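Local coordinates for protein DNA alpha-glucosyltransferase (Enterobacteria phage T4, PDB 1Y6F) that belongs to the GT-B clan of glycosyltransferases, built from two parallel-sheet halves, and holds uridine-5'-diphosphate-glucose in this model, at residues 142-147 and 303-308; 138-143 and 172-177; 296-301 and 323-328. All coordinates share one frame; numbering follows the deposited sequence.

Interaction 1: residues 142-147 and 303-308; sequences SHSDNG and YLQRSL. With UPG (uridine-5'-diphosphate-glucose), chain E.
His143 and Ser307 meet at the ring edge: ND1 lies 2.8 Å from Ser307 OG, near the imidazole plane, and either atom could donate this hydrogen bond. With chi1 at -76°, CG of His143 stands beside its own backbone N, and the ring carries NE2 to the bound uridine-5'-diphosphate-glucose, whose O6' accepts a weak hydrogen bond of 2.9 Å. Held at ND1 by Ser307 and more weakly at NE2 by the ligand, the ring probably has little freedom to turn about CB-CG, consistent with Ser307 helping to orient it. A water joins the two backbones, donating to His143 O and accepting from Gln305 N and Ser307 N.

Farther along, Gln305 reaches over with its chain extended and CG anti to the backbone N. Its OE1 takes the backbone N-H of Asp145 at 2.9 Å, almost straight (172° at the hydrogen) and in the carbonyl plane. The other end of the same amide is gripped less squarely: NE2 gives a bond of 3.2 Å to Asp145 OD2, which it meets from above the carboxylate plane, the two flat groups being turned 48° apart. The straight N-H bond identifies the oxygen end of the Gln305 amide; the NE2 contact is consistent with that orientation but adds a weaker hold. Ser144 lays CB against Tyr303 O, while its OG, bonded to Lys302 O, also accepts from Asn146 N in an ST turn. The Tyr303 ring approaches Gly147 CA obliquely, and its OH is hydrogen-bonded to Asp148.

Residues 142-147 lead from the end of strand 139-142 to the N-cap of helix 148-157, whereas 303-308 precede helix 310-317; the contact thus joins loops attached to the two different parallel sheets.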
loop_
_atom_site.group_PDB
_atom_site.type_symbol
_atom_site.label_atom_id
_atom_site.label_comp_id
_atom_site.label_asym_id
_atom_site.label_seq_id
_atom_site.Cartn_x
_atom_site.Cartn_y
_atom_site.Cartn_z
ATOM N N SER C 142 6.434 11.294 -6.540
ATOM C CA SER C 142 5.400 11.508 -5.511
ATOM C C SER C 142 4.101 10.938 -6.069
ATOM O O SER C 142 4.011 10.656 -7.269
ATOM C CB SER C 142 5.203 12.992 -5.201
ATOM O OG SER C 142 4.523 13.644 -6.268
ATOM N N HIS C 143 3.101 10.755 -5.211
ATOM C CA HIS C 143 1.817 10.217 -5.659
ATOM C C HIS C 143 0.942 11.245 -6.381
ATOM O O HIS C 143 0.007 10.869 -7.087
ATOM C CB HIS C 143 1.011 9.665 -4.473
ATOM C CG HIS C 143 1.498 8.345 -3.975
ATOM N ND1 HIS C 143 1.460 7.201 -4.743
ATOM C CD2 HIS C 143 2.077 7.996 -2.803
ATOM C CE1 HIS C 143 2.000 6.205 -4.065
ATOM N NE2 HIS C 143 2.383 6.662 -2.886
ATOM N N SER C 144 1.228 12.531 -6.208
ATOM C CA SER C 144 0.389 13.546 -6.839
ATOM C C SER C 144 1.028 14.909 -7.041
ATOM O O SER C 144 1.645 15.456 -6.129
ATOM C CB SER C 144 -0.886 13.732 -6.014
ATOM O OG SER C 144 -1.648 14.821 -6.502
ATOM N N ASP C 145 0.855 15.474 -8.231
ATOM C CA ASP C 145 1.410 16.794 -8.514
ATOM C C ASP C 145 0.753 17.841 -7.616
ATOM O O ASP C 145 1.339 18.892 -7.339
ATOM C CB ASP C 145 1.200 17.165 -9.982
ATOM C CG ASP C 145 1.938 16.237 -10.931
ATOM O OD1 ASP C 145 3.156 16.010 -10.727
ATOM O OD2 ASP C 145 1.300 15.741 -11.887
ATOM N N ASN C 146 -0.456 17.534 -7.147
ATOM C CA ASN C 146 -1.203 18.440 -6.278
ATOM C C ASN C 146 -1.261 17.968 -4.832
ATOM O O ASN C 146 -2.047 18.477 -4.033
ATOM C CB ASN C 146 -2.622 18.665 -6.837
ATOM C CG ASN C 146 -2.610 19.482 -8.125
ATOM O OD1 ASN C 146 -2.282 20.665 -8.110
ATOM N ND2 ASN C 146 -2.940 18.843 -9.247
ATOM N N GLY C 147 -0.418 17.001 -4.488
ATOM C CA GLY C 147 -0.398 16.516 -3.121
ATOM C C GLY C 147 0.406 17.474 -2.271
ATOM O O GLY C 147 1.081 18.348 -2.809
ATOM N N TYR C 303 -4.684 14.598 -3.161
ATOM C CA TYR C 303 -3.716 13.517 -2.993
ATOM C C TYR C 303 -3.846 12.394 -4.019
ATOM O O TYR C 303 -3.010 11.493 -4.056
ATOM C CB TYR C 303 -3.863 12.880 -1.612
ATOM C CG TYR C 303 -3.710 13.807 -0.435
ATOM C CD1 TYR C 303 -2.497 14.440 -0.172
ATOM C CD2 TYR C 303 -4.765 14.000 0.458
ATOM C CE1 TYR C 303 -2.335 15.242 0.965
ATOM C CE2 TYR C 303 -4.617 14.795 1.590
ATOM C CZ TYR C 303 -3.401 15.412 1.844
ATOM O OH TYR C 303 -3.244 16.170 2.986
ATOM N N LEU C 304 -4.885 12.448 -4.847
ATOM C CA LEU C 304 -5.133 11.381 -5.817
ATOM C C LEU C 304 -4.926 11.715 -7.284
ATOM O O LEU C 304 -5.526 12.647 -7.825
ATOM C CB LEU C 304 -6.559 10.843 -5.630
ATOM C CG LEU C 304 -6.889 10.257 -4.253
ATOM C CD1 LEU C 304 -8.359 9.907 -4.183
ATOM C CD2 LEU C 304 -6.039 9.022 -4.008
ATOM N N GLN C 305 -4.087 10.920 -7.932
ATOM C CA GLN C 305 -3.801 11.110 -9.340
ATOM C C GLN C 305 -4.056 9.790 -10.056
ATOM O O GLN C 305 -5.109 9.615 -10.665
ATOM C CB GLN C 305 -2.346 11.588 -9.542
ATOM C CG GLN C 305 -2.088 12.111 -10.955
ATOM C CD GLN C 305 -0.883 13.029 -11.047
ATOM O OE1 GLN C 305 -0.650 13.855 -10.154
ATOM N NE2 GLN C 305 -0.116 12.905 -12.142
ATOM N N ARG C 306 -3.104 8.860 -9.974
ATOM C CA ARG C 306 -3.247 7.544 -10.598
ATOM C C ARG C 306 -2.998 6.411 -9.596
ATOM O O ARG C 306 -3.216 5.239 -9.906
ATOM C CB ARG C 306 -2.256 7.383 -11.752
ATOM C CG ARG C 306 -2.387 8.408 -12.874
ATOM C CD ARG C 306 -1.417 8.100 -14.033
ATOM N NE ARG C 306 -0.013 8.172 -13.628
ATOM C CZ ARG C 306 0.990 7.621 -14.309
ATOM N NH1 ARG C 306 2.236 7.738 -13.866
ATOM N NH2 ARG C 306 0.749 6.945 -15.430
ATOM N N SER C 307 -2.566 6.763 -8.392
ATOM C CA SER C 307 -2.222 5.763 -7.402
ATOM C C SER C 307 -3.280 5.040 -6.606
ATOM O O SER C 307 -3.942 5.596 -5.713
ATOM C CB SER C 307 -1.190 6.315 -6.417
ATOM O OG SER C 307 0.108 6.334 -6.983
ATOM N N LEU C 308 -3.417 3.765 -6.936
ATOM C CA LEU C 308 -4.315 2.896 -6.210
ATOM C C LEU C 308 -3.339 2.365 -5.131
ATOM O O LEU C 308 -2.123 2.554 -5.256
ATOM C CB LEU C 308 -4.799 1.791 -7.153
ATOM C CG LEU C 308 -6.271 1.393 -7.110
ATOM C CD1 LEU C 308 -7.144 2.622 -6.939
ATOM C CD2 LEU C 308 -6.626 0.635 -8.381
HETATM N N1 UPG E . -0.318 -5.488 5.030
HETATM C C2 UPG E . 0.057 -6.677 5.618
HETATM N N3 UPG E . -0.244 -6.780 6.951
HETATM C C4 UPG E . -0.877 -5.840 7.732
HETATM C C5 UPG E . -1.260 -4.650 7.042
HETATM C C6 UPG E . -0.977 -4.520 5.745
HETATM O O2 UPG E . 0.610 -7.574 5.003
HETATM O O4 UPG E . -1.017 -6.052 8.932
HETATM C C1C UPG E . 0.045 -5.279 3.625
HETATM C C2C UPG E . -1.112 -5.061 2.654
HETATM O O2C UPG E . -1.583 -6.304 2.184
HETATM C C3C UPG E . -0.414 -4.262 1.557
HETATM C C4C UPG E . 0.522 -3.367 2.357
HETATM O O4C UPG E . 0.824 -4.103 3.569
HETATM O O3C UPG E . 0.353 -5.131 0.731
HETATM C C5C UPG E . -0.041 -2.013 2.722
HETATM O O5C UPG E . 0.035 -1.149 1.597
HETATM P PA UPG E . -1.133 -0.141 1.222
HETATM O O1A UPG E . -0.596 0.717 0.146
HETATM O O2A UPG E . -2.367 -0.931 0.975
HETATM O O3A UPG E . -1.367 0.730 2.582
HETATM P PB UPG E . -0.364 1.730 3.392
HETATM O O1B UPG E . -1.146 2.923 3.781
HETATM O O2B UPG E . 0.281 0.919 4.443
HETATM O O3B UPG E . 0.711 2.148 2.286
HETATM C "C1'" UPG E . 1.366 3.454 2.142
HETATM C "C2'" UPG E . 0.446 4.607 1.732
HETATM C "C3'" UPG E . -0.259 4.192 0.436
HETATM C "C4'" UPG E . 0.786 3.913 -0.661
HETATM C "C5'" UPG E . 1.871 2.929 -0.169
HETATM C "C6'" UPG E . 3.059 2.838 -1.115
HETATM O "O2'" UPG E . -0.489 4.898 2.759
HETATM O "O3'" UPG E . -1.160 5.206 0.010
HETATM O "O4'" UPG E . 0.134 3.360 -1.797
HETATM O "O5'" UPG E . 2.393 3.319 1.137
HETATM O "O6'" UPG E . 3.104 3.939 -2.020
HETATM O O HOH W 1 -2.348 9.062 -7.097
#

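Interaction 2: residues 138-143 and 172-177; sequences DVIFSH and PTVYNF. With UPG (uridine-5'-diphosphate-glucose), chain E.
Phe141 and Tyr175 pair in parallel register at the edge of a sheet, with Ser142 and Asn176 forming the next bridge. Three backbone hydrogen bonds hold the strands: Tyr175 N to Ile140 O, Ser142 N to Tyr175 O and Phe177 N to Ser142 O, the last the longest at 3.2 Å.

The dense part lies toward Phe177. Its CG sits between the backbone N and the carbonyl carbon (chi1 78°), and from there the ring slants across the strand end, CD2 being 3.4 Å from Phe141 CB. CZ then settles over one face of His143, 3.5 Å from CE1, with the ring planes 33° apart in an oblique pair. Phe141 CD2 rests 3.8 Å from Tyr175 CB, and its ring stacks on Tyr115 and packs against helix 390-402. On the opposite face of the sheet, Val174 CG1 touches Ser142 OG at 3.3 Å, and that hydroxyl is hydrogen-bonded to Asn150 of helix 148-157.

Toward residues 172-173 the packing thins. Ile140 CD1 meets Pro172 CB at 3.9 Å, Val139 CG1 lies 4.3 Å from Tyr175 CD2, and Thr173, exposed to solvent, lends mostly its backbone O near Ile140 CB.

Here 175-176 is the outermost strand of a seven-stranded parallel sheet and 139-142 its inner neighbour, with helix 148-157 in the connection between them. Such a parallel sheet with helices packed on it is the Rossmann-like half of a GT-B fold, and the C-terminal end of strand 139-142 runs directly into the ligand-contacting His143.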
loop_
_atom_site.group_PDB
_atom_site.type_symbol
_atom_site.label_atom_id
_atom_site.label_comp_id
_atom_site.label_asym_id
_atom_site.label_seq_id
_atom_site.Cartn_x
_atom_site.Cartn_y
_atom_site.Cartn_z
ATOM N N ASP C 138 18.664 12.917 -7.705
ATOM C CA ASP C 138 18.810 13.244 -9.116
ATOM C C ASP C 138 17.446 13.040 -9.747
ATOM O O ASP C 138 17.177 13.519 -10.846
ATOM C CB ASP C 138 19.842 12.320 -9.778
ATOM C CG ASP C 138 21.260 12.551 -9.260
ATOM O OD1 ASP C 138 21.930 11.551 -8.891
ATOM O OD2 ASP C 138 21.702 13.730 -9.223
ATOM N N VAL C 139 16.586 12.315 -9.037
ATOM C CA VAL C 139 15.226 12.037 -9.486
ATOM C C VAL C 139 14.307 11.942 -8.272
ATOM O O VAL C 139 14.688 11.377 -7.244
ATOM C CB VAL C 139 15.137 10.709 -10.288
ATOM C CG1 VAL C 139 13.667 10.369 -10.598
ATOM C CG2 VAL C 139 15.902 10.844 -11.593
ATOM N N ILE C 140 13.101 12.496 -8.397
ATOM C CA ILE C 140 12.127 12.484 -7.308
ATOM C C ILE C 140 10.751 12.082 -7.828
ATOM O O ILE C 140 10.359 12.458 -8.936
ATOM C CB ILE C 140 11.993 13.881 -6.656
ATOM C CG1 ILE C 140 13.369 14.424 -6.275
ATOM C CG2 ILE C 140 11.132 13.792 -5.407
ATOM C CD1 ILE C 140 13.352 15.900 -5.943
ATOM N N PHE C 141 10.016 11.322 -7.024
ATOM C CA PHE C 141 8.672 10.884 -7.403
ATOM C C PHE C 141 7.732 11.183 -6.249
ATOM O O PHE C 141 8.182 11.304 -5.114
ATOM C CB PHE C 141 8.614 9.367 -7.653
ATOM C CG PHE C 141 9.396 8.891 -8.848
ATOM C CD1 PHE C 141 10.686 8.410 -8.704
ATOM C CD2 PHE C 141 8.821 8.884 -10.112
ATOM C CE1 PHE C 141 11.394 7.919 -9.797
ATOM C CE2 PHE C 141 9.515 8.401 -11.213
ATOM C CZ PHE C 141 10.810 7.914 -11.054
ATOM N N SER C 142 6.434 11.294 -6.540
ATOM C CA SER C 142 5.400 11.508 -5.511
ATOM C C SER C 142 4.101 10.938 -6.069
ATOM O O SER C 142 4.011 10.656 -7.269
ATOM C CB SER C 142 5.203 12.992 -5.201
ATOM O OG SER C 142 4.523 13.644 -6.268
ATOM N N HIS C 143 3.101 10.755 -5.211
ATOM C CA HIS C 143 1.817 10.217 -5.659
ATOM C C HIS C 143 0.942 11.245 -6.381
ATOM O O HIS C 143 0.007 10.869 -7.087
ATOM C CB HIS C 143 1.011 9.665 -4.473
ATOM C CG HIS C 143 1.498 8.345 -3.975
ATOM N ND1 HIS C 143 1.460 7.201 -4.743
ATOM C CD2 HIS C 143 2.077 7.996 -2.803
ATOM C CE1 HIS C 143 2.000 6.205 -4.065
ATOM N NE2 HIS C 143 2.383 6.662 -2.886
ATOM N N PRO C 172 13.591 21.247 -8.322
ATOM C CA PRO C 172 13.677 20.018 -9.115
ATOM C C PRO C 172 12.299 19.574 -9.597
ATOM O O PRO C 172 11.286 19.923 -8.997
ATOM C CB PRO C 172 14.263 19.013 -8.127
ATOM C CG PRO C 172 15.042 19.861 -7.195
ATOM C CD PRO C 172 14.136 21.029 -6.974
ATOM N N THR C 173 12.254 18.809 -10.678
ATOM C CA THR C 173 10.975 18.308 -11.164
ATOM C C THR C 173 10.584 17.143 -10.256
ATOM O O THR C 173 11.448 16.451 -9.724
ATOM C CB THR C 173 11.068 17.754 -12.606
ATOM O OG1 THR C 173 11.569 18.759 -13.489
ATOM C CG2 THR C 173 9.695 17.320 -13.092
ATOM N N VAL C 174 9.287 16.941 -10.061
ATOM C CA VAL C 174 8.799 15.828 -9.251
ATOM C C VAL C 174 7.901 15.034 -10.176
ATOM O O VAL C 174 6.856 15.528 -10.597
ATOM C CB VAL C 174 7.971 16.299 -8.035
ATOM C CG1 VAL C 174 7.270 15.108 -7.386
ATOM C CG2 VAL C 174 8.868 16.958 -7.028
ATOM N N TYR C 175 8.318 13.819 -10.521
ATOM C CA TYR C 175 7.519 12.987 -11.411
ATOM C C TYR C 175 6.517 12.196 -10.598
ATOM O O TYR C 175 6.727 11.933 -9.418
ATOM C CB TYR C 175 8.393 12.018 -12.184
ATOM C CG TYR C 175 9.432 12.664 -13.064
ATOM C CD1 TYR C 175 9.108 13.130 -14.341
ATOM C CD2 TYR C 175 10.754 12.781 -12.631
ATOM C CE1 TYR C 175 10.076 13.687 -15.164
ATOM C CE2 TYR C 175 11.730 13.336 -13.440
ATOM C CZ TYR C 175 11.387 13.785 -14.707
ATOM O OH TYR C 175 12.369 14.303 -15.514
ATOM N N ASN C 176 5.419 11.833 -11.243
ATOM C CA ASN C 176 4.364 11.066 -10.614
ATOM C C ASN C 176 4.635 9.582 -10.826
ATOM O O ASN C 176 5.198 9.182 -11.848
ATOM C CB ASN C 176 3.018 11.452 -11.234
ATOM C CG ASN C 176 1.891 10.527 -10.814
ATOM O OD1 ASN C 176 1.561 9.564 -11.515
ATOM N ND2 ASN C 176 1.294 10.813 -9.661
ATOM N N PHE C 177 4.256 8.759 -9.857
ATOM C CA PHE C 177 4.455 7.328 -10.025
ATOM C C PHE C 177 3.272 6.614 -9.426
ATOM O O PHE C 177 2.436 7.234 -8.774
ATOM C CB PHE C 177 5.741 6.863 -9.331
ATOM C CG PHE C 177 5.612 6.726 -7.839
ATOM C CD1 PHE C 177 5.445 5.473 -7.255
ATOM C CD2 PHE C 177 5.652 7.849 -7.018
ATOM C CE1 PHE C 177 5.322 5.334 -5.867
ATOM C CE2 PHE C 177 5.529 7.736 -5.623
ATOM C CZ PHE C 177 5.364 6.469 -5.044
HETATM N N1 UPG E . -0.318 -5.488 5.030
HETATM C C2 UPG E . 0.057 -6.677 5.618
HETATM N N3 UPG E . -0.244 -6.780 6.951
HETATM C C4 UPG E . -0.877 -5.840 7.732
HETATM C C5 UPG E . -1.260 -4.650 7.042
HETATM C C6 UPG E . -0.977 -4.520 5.745
HETATM O O2 UPG E . 0.610 -7.574 5.003
HETATM O O4 UPG E . -1.017 -6.052 8.932
HETATM C C1C UPG E . 0.045 -5.279 3.625
HETATM C C2C UPG E . -1.112 -5.061 2.654
HETATM O O2C UPG E . -1.583 -6.304 2.184
HETATM C C3C UPG E . -0.414 -4.262 1.557
HETATM C C4C UPG E . 0.522 -3.367 2.357
HETATM O O4C UPG E . 0.824 -4.103 3.569
HETATM O O3C UPG E . 0.353 -5.131 0.731
HETATM C C5C UPG E . -0.041 -2.013 2.722
HETATM O O5C UPG E . 0.035 -1.149 1.597
HETATM P PA UPG E . -1.133 -0.141 1.222
HETATM O O1A UPG E . -0.596 0.717 0.146
HETATM O O2A UPG E . -2.367 -0.931 0.975
HETATM O O3A UPG E . -1.367 0.730 2.582
HETATM P PB UPG E . -0.364 1.730 3.392
HETATM O O1B UPG E . -1.146 2.923 3.781
HETATM O O2B UPG E . 0.281 0.919 4.443
HETATM O O3B UPG E . 0.711 2.148 2.286
HETATM C "C1'" UPG E . 1.366 3.454 2.142
HETATM C "C2'" UPG E . 0.446 4.607 1.732
HETATM C "C3'" UPG E . -0.259 4.192 0.436
HETATM C "C4'" UPG E . 0.786 3.913 -0.661
HETATM C "C5'" UPG E . 1.871 2.929 -0.169
HETATM C "C6'" UPG E . 3.059 2.838 -1.115
HETATM O "O2'" UPG E . -0.489 4.898 2.759
HETATM O "O3'" UPG E . -1.160 5.206 0.010
HETATM O "O4'" UPG E . 0.134 3.360 -1.797
HETATM O "O5'" UPG E . 2.393 3.319 1.137
HETATM O "O6'" UPG E . 3.104 3.939 -2.020
#

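Interaction 3: residues 296-301 and 323-328; sequences LSKLNQ and VFWKST
Lys298 lies across the indole of Trp325, and its side chain can be followed outward along the ring system. CB stands over the face of the five-membered ring, 3.5 Å from its centroid and only 9° off the normal, a CH-pi contact. CG leaves between the backbone N and the carbonyl carbon (chi1 52°), and the extended chain beyond it carries CD over the benzo part, 4.0 Å from Trp325 CZ2. CE and NZ continue away from the indole, the amine ending near Gln216 of helix 214-225.

Leu296 approaches the same indole at its edge, CG being 3.8 Å from Trp325 CE3, while its CD1 touches Val323 O at 3.6 Å. Between these two residues Ser297 turns its carbonyl inward: Thr328 OG1 donates to Ser297 O at 2.6 Å, tilted 26° from the carbonyl plane, and Trp325 CB lies against the same oxygen.

The contact is therefore mainly apolar, with the lysine contributing methylenes and keeping its ammonium beyond the ring, and its one hydrogen bond across satisfies a buried carbonyl with a hydroxyl from the first turn of helix 326-331.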
loop_
_atom_site.group_PDB
_atom_site.type_symbol
_atom_site.label_atom_id
_atom_site.label_comp_id
_atom_site.label_asym_id
_atom_site.label_seq_id
_atom_site.Cartn_x
_atom_site.Cartn_y
_atom_site.Cartn_z
ATOM N N LEU C 296 -11.990 0.750 1.769
ATOM C CA LEU C 296 -12.629 2.052 1.680
ATOM C C LEU C 296 -11.767 3.287 1.886
ATOM O O LEU C 296 -12.174 4.218 2.578
ATOM C CB LEU C 296 -13.823 2.095 2.635
ATOM C CG LEU C 296 -15.123 1.447 2.138
ATOM C CD1 LEU C 296 -14.836 0.101 1.514
ATOM C CD2 LEU C 296 -16.083 1.285 3.299
ATOM N N SER C 297 -10.586 3.311 1.279
ATOM C CA SER C 297 -9.721 4.475 1.406
ATOM C C SER C 297 -10.471 5.640 0.782
ATOM O O SER C 297 -10.890 5.569 -0.370
ATOM C CB SER C 297 -8.398 4.257 0.665
ATOM O OG SER C 297 -7.605 3.272 1.307
ATOM N N LYS C 298 -10.649 6.708 1.545
ATOM C CA LYS C 298 -11.368 7.871 1.042
ATOM C C LYS C 298 -10.491 9.118 1.063
ATOM O O LYS C 298 -10.896 10.185 1.530
ATOM C CB LYS C 298 -12.642 8.090 1.866
ATOM C CG LYS C 298 -12.405 8.132 3.368
ATOM C CD LYS C 298 -13.721 8.130 4.139
ATOM C CE LYS C 298 -13.490 8.248 5.640
ATOM N NZ LYS C 298 -14.767 8.266 6.420
ATOM N N LEU C 299 -9.277 8.958 0.555
ATOM C CA LEU C 299 -8.300 10.039 0.472
ATOM C C LEU C 299 -8.933 11.240 -0.248
ATOM O O LEU C 299 -9.963 11.100 -0.902
ATOM C CB LEU C 299 -7.098 9.530 -0.320
ATOM C CG LEU C 299 -5.663 9.842 0.093
ATOM C CD1 LEU C 299 -5.459 9.560 1.574
ATOM C CD2 LEU C 299 -4.723 8.992 -0.771
ATOM N N ASN C 300 -8.322 12.415 -0.153
ATOM C CA ASN C 300 -8.894 13.580 -0.823
ATOM C C ASN C 300 -8.317 13.933 -2.198
ATOM O O ASN C 300 -7.123 13.796 -2.441
ATOM C CB ASN C 300 -8.805 14.802 0.079
ATOM C CG ASN C 300 -9.358 16.036 -0.589
ATOM O OD1 ASN C 300 -8.750 16.585 -1.511
ATOM N ND2 ASN C 300 -10.533 16.470 -0.146
ATOM N N GLN C 301 -9.194 14.408 -3.082
ATOM C CA GLN C 301 -8.877 14.813 -4.465
ATOM C C GLN C 301 -7.440 15.285 -4.756
ATOM O O GLN C 301 -6.835 14.884 -5.755
ATOM C CB GLN C 301 -9.875 15.907 -4.897
ATOM C CG GLN C 301 -9.548 16.698 -6.177
ATOM C CD GLN C 301 -9.834 15.933 -7.464
ATOM O OE1 GLN C 301 -10.860 15.262 -7.589
ATOM N NE2 GLN C 301 -8.938 16.056 -8.439
ATOM N N VAL C 323 -14.631 -4.020 -3.477
ATOM C CA VAL C 323 -15.612 -3.029 -3.083
ATOM C C VAL C 323 -14.806 -1.839 -2.570
ATOM O O VAL C 323 -14.290 -1.873 -1.450
ATOM C CB VAL C 323 -16.549 -3.565 -1.982
ATOM C CG1 VAL C 323 -17.486 -2.474 -1.507
ATOM C CG2 VAL C 323 -17.357 -4.735 -2.526
ATOM N N PHE C 324 -14.677 -0.812 -3.414
ATOM C CA PHE C 324 -13.925 0.409 -3.091
ATOM C C PHE C 324 -14.822 1.612 -2.806
ATOM O O PHE C 324 -16.030 1.573 -3.011
ATOM C CB PHE C 324 -13.009 0.834 -4.247
ATOM C CG PHE C 324 -12.028 -0.204 -4.691
ATOM C CD1 PHE C 324 -11.654 -1.253 -3.857
ATOM C CD2 PHE C 324 -11.453 -0.110 -5.959
ATOM C CE1 PHE C 324 -10.721 -2.198 -4.283
ATOM C CE2 PHE C 324 -10.519 -1.044 -6.394
ATOM C CZ PHE C 324 -10.151 -2.090 -5.557
ATOM N N TRP C 325 -14.198 2.696 -2.361
ATOM C CA TRP C 325 -14.907 3.929 -2.062
ATOM C C TRP C 325 -15.149 4.665 -3.377
ATOM O O TRP C 325 -14.234 4.826 -4.183
ATOM C CB TRP C 325 -14.072 4.782 -1.106
ATOM C CG TRP C 325 -14.792 5.986 -0.561
ATOM C CD1 TRP C 325 -14.736 7.260 -1.041
ATOM C CD2 TRP C 325 -15.644 6.030 0.589
ATOM N NE1 TRP C 325 -15.490 8.096 -0.256
ATOM C CE2 TRP C 325 -16.059 7.368 0.750
ATOM C CE3 TRP C 325 -16.097 5.066 1.500
ATOM C CZ2 TRP C 325 -16.902 7.769 1.782
ATOM C CZ3 TRP C 325 -16.934 5.466 2.528
ATOM C CH2 TRP C 325 -17.329 6.806 2.661
ATOM N N LYS C 326 -16.385 5.112 -3.582
ATOM C CA LYS C 326 -16.775 5.800 -4.809
ATOM C C LYS C 326 -15.920 7.012 -5.194
ATOM O O LYS C 326 -15.281 7.017 -6.251
ATOM C CB LYS C 326 -18.243 6.225 -4.720
ATOM C CG LYS C 326 -18.883 6.520 -6.059
ATOM C CD LYS C 326 -20.213 7.225 -5.872
ATOM C CE LYS C 326 -20.888 7.506 -7.209
ATOM N NZ LYS C 326 -22.206 8.187 -7.036
ATOM N N SER C 327 -15.913 8.035 -4.344
ATOM C CA SER C 327 -15.150 9.248 -4.621
ATOM C C SER C 327 -13.721 8.944 -5.094
ATOM O O SER C 327 -13.202 9.602 -5.999
ATOM C CB SER C 327 -15.102 10.141 -3.377
ATOM O OG SER C 327 -14.152 9.673 -2.435
ATOM N N THR C 328 -13.094 7.945 -4.478
ATOM C CA THR C 328 -11.738 7.551 -4.831
ATOM C C THR C 328 -11.665 7.132 -6.290
ATOM O O THR C 328 -10.810 7.607 -7.041
ATOM C CB THR C 328 -11.252 6.385 -3.936
ATOM O OG1 THR C 328 -11.019 6.873 -2.605
ATOM C CG2 THR C 328 -9.970 5.782 -4.478
#

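How the interactions relate
From the N terminus, interaction 2 comes first, closing a short loop through helix 148-157 between the last two strands of the N-terminal sheet. Interaction 1 starts from the same stretch, sharing Ser142 and His143, but runs on past 172-177 to 303-308, bridging the two halves of the fold. The two touch where Arg306 NE probably forms a hydrogen bond with Asn176 OD1. Interaction 3 closes a local loop in the C-terminal half, from the end of strand 290-295 to the start of helix 326-331. It crosses interaction 1, and Leu304 packs on Leu299 between them. Interactions 2 and 3 follow in series, without touching.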